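Local coordinates for motility protein B (Helicobacter pylori, PDB 3CYP) that probably anchors the stator of the flagellar motor to the cell wall through this periplasmic C-terminal domain, helping the motor to rotate, at residues 34-45 against 81-92. Sequence-based numbering, arbitrary orientation.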
loop_
_atom_site.group_PDB
_atom_site.type_symbol
_atom_site.label_atom_id
_atom_site.label_comp_id
_atom_site.label_asym_id
_atom_site.label_seq_id
_atom_site.Cartn_x
_atom_site.Cartn_y
_atom_site.Cartn_z
ATOM N N PRO B 34 3.102 9.800 17.528
ATOM C CA PRO B 34 1.700 9.721 17.893
ATOM C C PRO B 34 0.934 8.856 16.926
ATOM O O PRO B 34 1.180 8.927 15.706
ATOM C CB PRO B 34 1.254 11.189 17.825
ATOM C CG PRO B 34 2.435 11.966 18.078
ATOM C CD PRO B 34 3.542 11.193 17.368
ATOM N N LYS B 35 -0.011 8.072 17.441
ATOM C CA LYS B 35 -0.818 7.176 16.644
ATOM C C LYS B 35 -1.590 7.870 15.536
ATOM O O LYS B 35 -1.865 7.248 14.516
ATOM C CB LYS B 35 -1.830 6.439 17.522
ATOM C CG LYS B 35 -1.220 5.461 18.476
ATOM C CD LYS B 35 -2.297 4.793 19.352
ATOM C CE LYS B 35 -3.151 5.779 20.171
ATOM N NZ LYS B 35 -2.474 6.274 21.396
ATOM N N ARG B 36 -1.909 9.152 15.722
ATOM C CA ARG B 36 -2.685 9.864 14.716
ATOM C C ARG B 36 -1.842 10.316 13.527
ATOM O O ARG B 36 -2.398 10.833 12.549
ATOM C CB ARG B 36 -3.460 11.045 15.334
ATOM C CG ARG B 36 -4.668 10.588 16.089
ATOM C CD ARG B 36 -5.314 11.705 16.927
ATOM N NE ARG B 36 -5.729 12.863 16.145
ATOM C CZ ARG B 36 -5.144 14.055 16.173
ATOM N NH1 ARG B 36 -4.043 14.267 16.904
ATOM N NH2 ARG B 36 -5.648 15.043 15.447
ATOM N N VAL B 37 -0.525 10.159 13.621
ATOM C CA VAL B 37 0.366 10.553 12.540
ATOM C C VAL B 37 0.452 9.330 11.594
ATOM O O VAL B 37 0.754 8.189 12.009
ATOM C CB VAL B 37 1.807 10.946 13.041
ATOM C CG1 VAL B 37 2.760 11.163 11.832
ATOM C CG2 VAL B 37 1.761 12.177 13.992
ATOM N N HIS B 38 0.208 9.566 10.314
ATOM C CA HIS B 38 0.371 8.539 9.301
ATOM C C HIS B 38 1.514 8.912 8.355
ATOM O O HIS B 38 2.014 10.051 8.348
ATOM C CB HIS B 38 -0.930 8.321 8.550
ATOM C CG HIS B 38 -1.988 7.619 9.352
ATOM N ND1 HIS B 38 -2.881 6.743 8.776
ATOM C CD2 HIS B 38 -2.315 7.689 10.662
ATOM C CE1 HIS B 38 -3.671 6.245 9.722
ATOM N NE2 HIS B 38 -3.365 6.818 10.870
ATOM N N ILE B 39 1.966 7.899 7.627
ATOM C CA ILE B 39 3.148 7.972 6.774
ATOM C C ILE B 39 2.762 7.533 5.364
ATOM O O ILE B 39 2.161 6.470 5.198
ATOM C CB ILE B 39 4.201 6.985 7.313
ATOM C CG1 ILE B 39 4.600 7.396 8.744
ATOM C CG2 ILE B 39 5.394 6.830 6.317
ATOM C CD1 ILE B 39 5.384 8.587 8.807
ATOM N N ASN B 40 3.144 8.321 4.363
ATOM C CA ASN B 40 2.917 8.011 2.917
ATOM C C ASN B 40 4.294 7.860 2.309
ATOM O O ASN B 40 5.114 8.771 2.379
ATOM C CB ASN B 40 2.104 9.142 2.239
ATOM C CG ASN B 40 1.847 8.928 0.793
ATOM O OD1 ASN B 40 2.205 9.783 -0.040
ATOM N ND2 ASN B 40 1.238 7.846 0.471
ATOM N N VAL B 41 4.532 6.673 1.736
ATOM C CA VAL B 41 5.805 6.309 1.152
ATOM C C VAL B 41 5.640 6.571 -0.344
ATOM O O VAL B 41 4.826 5.911 -1.047
ATOM C CB VAL B 41 6.088 4.822 1.386
ATOM C CG1 VAL B 41 7.411 4.434 0.738
ATOM C CG2 VAL B 41 6.021 4.505 2.885
ATOM N N ARG B 42 6.366 7.592 -0.820
ATOM C CA ARG B 42 6.205 8.114 -2.177
ATOM C C ARG B 42 7.373 7.706 -3.058
ATOM O O ARG B 42 8.508 8.020 -2.741
ATOM C CB ARG B 42 6.156 9.646 -2.166
ATOM C CG ARG B 42 5.018 10.131 -1.394
ATOM C CD ARG B 42 4.807 11.601 -1.594
ATOM N NE ARG B 42 3.634 11.984 -0.829
ATOM C CZ ARG B 42 3.141 13.207 -0.782
ATOM N NH1 ARG B 42 3.747 14.202 -1.423
ATOM N NH2 ARG B 42 2.065 13.425 -0.032
ATOM N N GLY B 43 7.060 7.130 -4.215
ATOM C CA GLY B 43 8.088 6.694 -5.163
ATOM C C GLY B 43 8.172 7.573 -6.401
ATOM O O GLY B 43 7.163 8.100 -6.882
ATOM N N PHE B 44 9.407 7.729 -6.902
ATOM C CA PHE B 44 9.698 8.589 -8.041
ATOM C C PHE B 44 10.760 7.948 -8.925
ATOM O O PHE B 44 11.491 7.031 -8.504
ATOM C CB PHE B 44 10.224 9.934 -7.619
ATOM C CG PHE B 44 9.389 10.655 -6.570
ATOM C CD1 PHE B 44 8.497 11.656 -6.958
ATOM C CD2 PHE B 44 9.520 10.357 -5.218
ATOM C CE1 PHE B 44 7.750 12.341 -6.020
ATOM C CE2 PHE B 44 8.798 11.078 -4.259
ATOM C CZ PHE B 44 7.903 12.059 -4.671
ATOM N N THR B 45 10.779 8.451 -10.162
ATOM C CA THR B 45 11.820 8.165 -11.156
ATOM C C THR B 45 12.329 9.429 -11.834
ATOM O O THR B 45 11.756 10.504 -11.730
ATOM C CB THR B 45 11.232 7.276 -12.295
ATOM O OG1 THR B 45 10.332 8.079 -13.077
ATOM C CG2 THR B 45 10.495 6.046 -11.729
ATOM N N ASN B 81 -1.735 0.069 9.502
ATOM C CA ASN B 81 -2.724 1.146 9.625
ATOM C C ASN B 81 -2.150 2.559 9.465
ATOM O O ASN B 81 -2.896 3.468 9.037
ATOM C CB ASN B 81 -3.497 1.052 10.942
ATOM C CG ASN B 81 -4.700 1.968 10.966
ATOM O OD1 ASN B 81 -5.557 1.855 10.102
ATOM N ND2 ASN B 81 -4.752 2.882 11.931
ATOM N N GLN B 82 -0.874 2.782 9.782
ATOM C CA GLN B 82 -0.279 4.086 9.682
ATOM C C GLN B 82 0.412 4.310 8.315
ATOM O O GLN B 82 0.955 5.383 8.078
ATOM C CB GLN B 82 0.737 4.289 10.781
ATOM C CG GLN B 82 0.144 4.715 12.120
ATOM C CD GLN B 82 1.207 4.718 13.166
ATOM O OE1 GLN B 82 1.739 3.652 13.517
ATOM N NE2 GLN B 82 1.601 5.899 13.602
ATOM N N LEU B 83 0.336 3.319 7.420
ATOM C CA LEU B 83 1.076 3.376 6.162
ATOM C C LEU B 83 0.222 3.389 4.904
ATOM O O LEU B 83 -0.880 2.808 4.859
ATOM C CB LEU B 83 2.037 2.186 6.068
ATOM C CG LEU B 83 3.300 2.315 6.883
ATOM C CD1 LEU B 83 3.942 0.920 6.988
ATOM C CD2 LEU B 83 4.276 3.337 6.266
ATOM N N SER B 84 0.745 4.039 3.872
ATOM C CA SER B 84 0.250 3.955 2.508
ATOM C C SER B 84 1.438 4.184 1.592
ATOM O O SER B 84 2.491 4.645 2.043
ATOM C CB SER B 84 -0.814 5.004 2.276
ATOM O OG SER B 84 -0.318 6.300 2.395
ATOM N N PHE B 85 1.262 3.864 0.315
ATOM C CA PHE B 85 2.276 4.177 -0.708
ATOM C C PHE B 85 1.661 4.836 -1.919
ATOM O O PHE B 85 0.461 4.616 -2.233
ATOM C CB PHE B 85 3.090 2.950 -1.102
ATOM C CG PHE B 85 2.375 1.985 -2.038
ATOM C CD1 PHE B 85 1.468 1.042 -1.531
ATOM C CD2 PHE B 85 2.594 2.036 -3.416
ATOM C CE1 PHE B 85 0.832 0.143 -2.385
ATOM C CE2 PHE B 85 1.932 1.136 -4.265
ATOM C CZ PHE B 85 1.052 0.203 -3.734
ATOM N N SER B 86 2.461 5.654 -2.590
ATOM C CA SER B 86 1.976 6.410 -3.715
ATOM C C SER B 86 3.031 6.473 -4.767
ATOM O O SER B 86 4.202 6.658 -4.472
ATOM C CB SER B 86 1.535 7.801 -3.308
ATOM O OG SER B 86 0.481 7.776 -2.362
ATOM N N SER B 87 2.614 6.303 -6.007
ATOM C CA SER B 87 3.530 6.455 -7.137
ATOM C C SER B 87 3.377 7.811 -7.797
ATOM O O SER B 87 2.285 8.182 -8.205
ATOM C CB SER B 87 3.309 5.351 -8.164
ATOM O OG SER B 87 4.160 5.667 -9.272
ATOM N N TYR B 88 4.496 8.531 -7.948
ATOM C CA TYR B 88 4.548 9.778 -8.667
ATOM C C TYR B 88 5.239 9.661 -10.055
ATOM O O TYR B 88 5.341 10.652 -10.744
ATOM C CB TYR B 88 5.210 10.854 -7.785
ATOM C CG TYR B 88 4.276 11.320 -6.707
ATOM C CD1 TYR B 88 3.624 12.524 -6.821
ATOM C CD2 TYR B 88 4.006 10.544 -5.605
ATOM C CE1 TYR B 88 2.729 12.955 -5.865
ATOM C CE2 TYR B 88 3.097 10.960 -4.634
ATOM C CZ TYR B 88 2.460 12.165 -4.773
ATOM O OH TYR B 88 1.582 12.638 -3.805
ATOM N N GLY B 89 5.702 8.470 -10.420
ATOM C CA GLY B 89 6.341 8.258 -11.721
ATOM C C GLY B 89 7.474 9.266 -11.879
ATOM O O GLY B 89 8.208 9.553 -10.915
ATOM N N SER B 90 7.601 9.861 -13.076
ATOM C CA SER B 90 8.670 10.835 -13.341
ATOM C C SER B 90 8.303 12.266 -12.979
ATOM O O SER B 90 9.054 13.173 -13.243
ATOM C CB SER B 90 9.046 10.750 -14.826
ATOM O OG SER B 90 7.867 11.013 -15.596
ATOM N N THR B 91 7.163 12.472 -12.336
ATOM C CA THR B 91 6.723 13.793 -11.939
ATOM C C THR B 91 7.451 14.250 -10.673
ATOM O O THR B 91 8.077 13.427 -9.979
ATOM C CB THR B 91 5.171 13.844 -11.715
ATOM O OG1 THR B 91 4.800 13.213 -10.478
ATOM C CG2 THR B 91 4.426 13.178 -12.868
ATOM N N ASN B 92 7.364 15.547 -10.403
ATOM C CA ASN B 92 7.915 16.154 -9.206
ATOM C C ASN B 92 9.375 15.783 -8.955
ATOM O O ASN B 92 9.746 15.435 -7.852
ATOM C CB ASN B 92 7.045 15.803 -8.012
ATOM C CG ASN B 92 5.648 16.339 -8.177
ATOM O OD1 ASN B 92 5.421 17.518 -7.979
ATOM N ND2 ASN B 92 4.727 15.497 -8.636
HETATM O O HOH W 1 -0.607 6.849 5.118
HETATM O O HOH W 2 0.375 10.901 -1.940
HETATM O O HOH W 3 10.676 12.554 -9.894
HETATM O O HOH W 4 11.655 12.816 -13.161
#
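Asn40 reaches over to the neighbouring strand and spans two of its serines: ND2 donates to Ser86 OG at 2.9 Å, close to the amide plane, and to Ser84 OG, also at 2.9 Å and a little tilted from it. Both protons of the amide are thereby used, which fixes its flip and turns Asn40 OD1 toward Arg42, accepting a hydrogen bond from Arg42 NE at 2.7 Å, in the carbonyl plane. The extended Arg42 chain (chi2 -169°, chi3 178°) runs obliquely past Tyr88, bringing Tyr88 OH over the centre of the guanidinium, 3.4 Å from Arg42 CZ. A water joins Asn40 OD1, Ser86 OG and Tyr88 OH, while Phe112 adds a cation-pi contact to Arg42. Farther along, the Phe44 and Tyr88 rings lie nearly parallel but barely overlap, with Phe44 CE1 3.4 Å from Tyr88 CB. At the start of the pairing, Gln82 NE2 binds Val37 O at 2.9 Å, and Gln82 CA sits over one face of the His38 ring. Ile39, Val41 and Leu83 line the other sheet face, where Leu83 CD2 touches Ile39 CG2 at 3.7 Å. Between the two faces the backbones pair in parallel, beginning with Ile39 N to Gln82 O and continuing past the strand to Thr45 N donating to Gly89 O. Helix 58-75 connects the two strands, making this the beta-alpha-beta unit of an OmpA-like domain, the fold of peptidoglycan-binding cell-wall anchors.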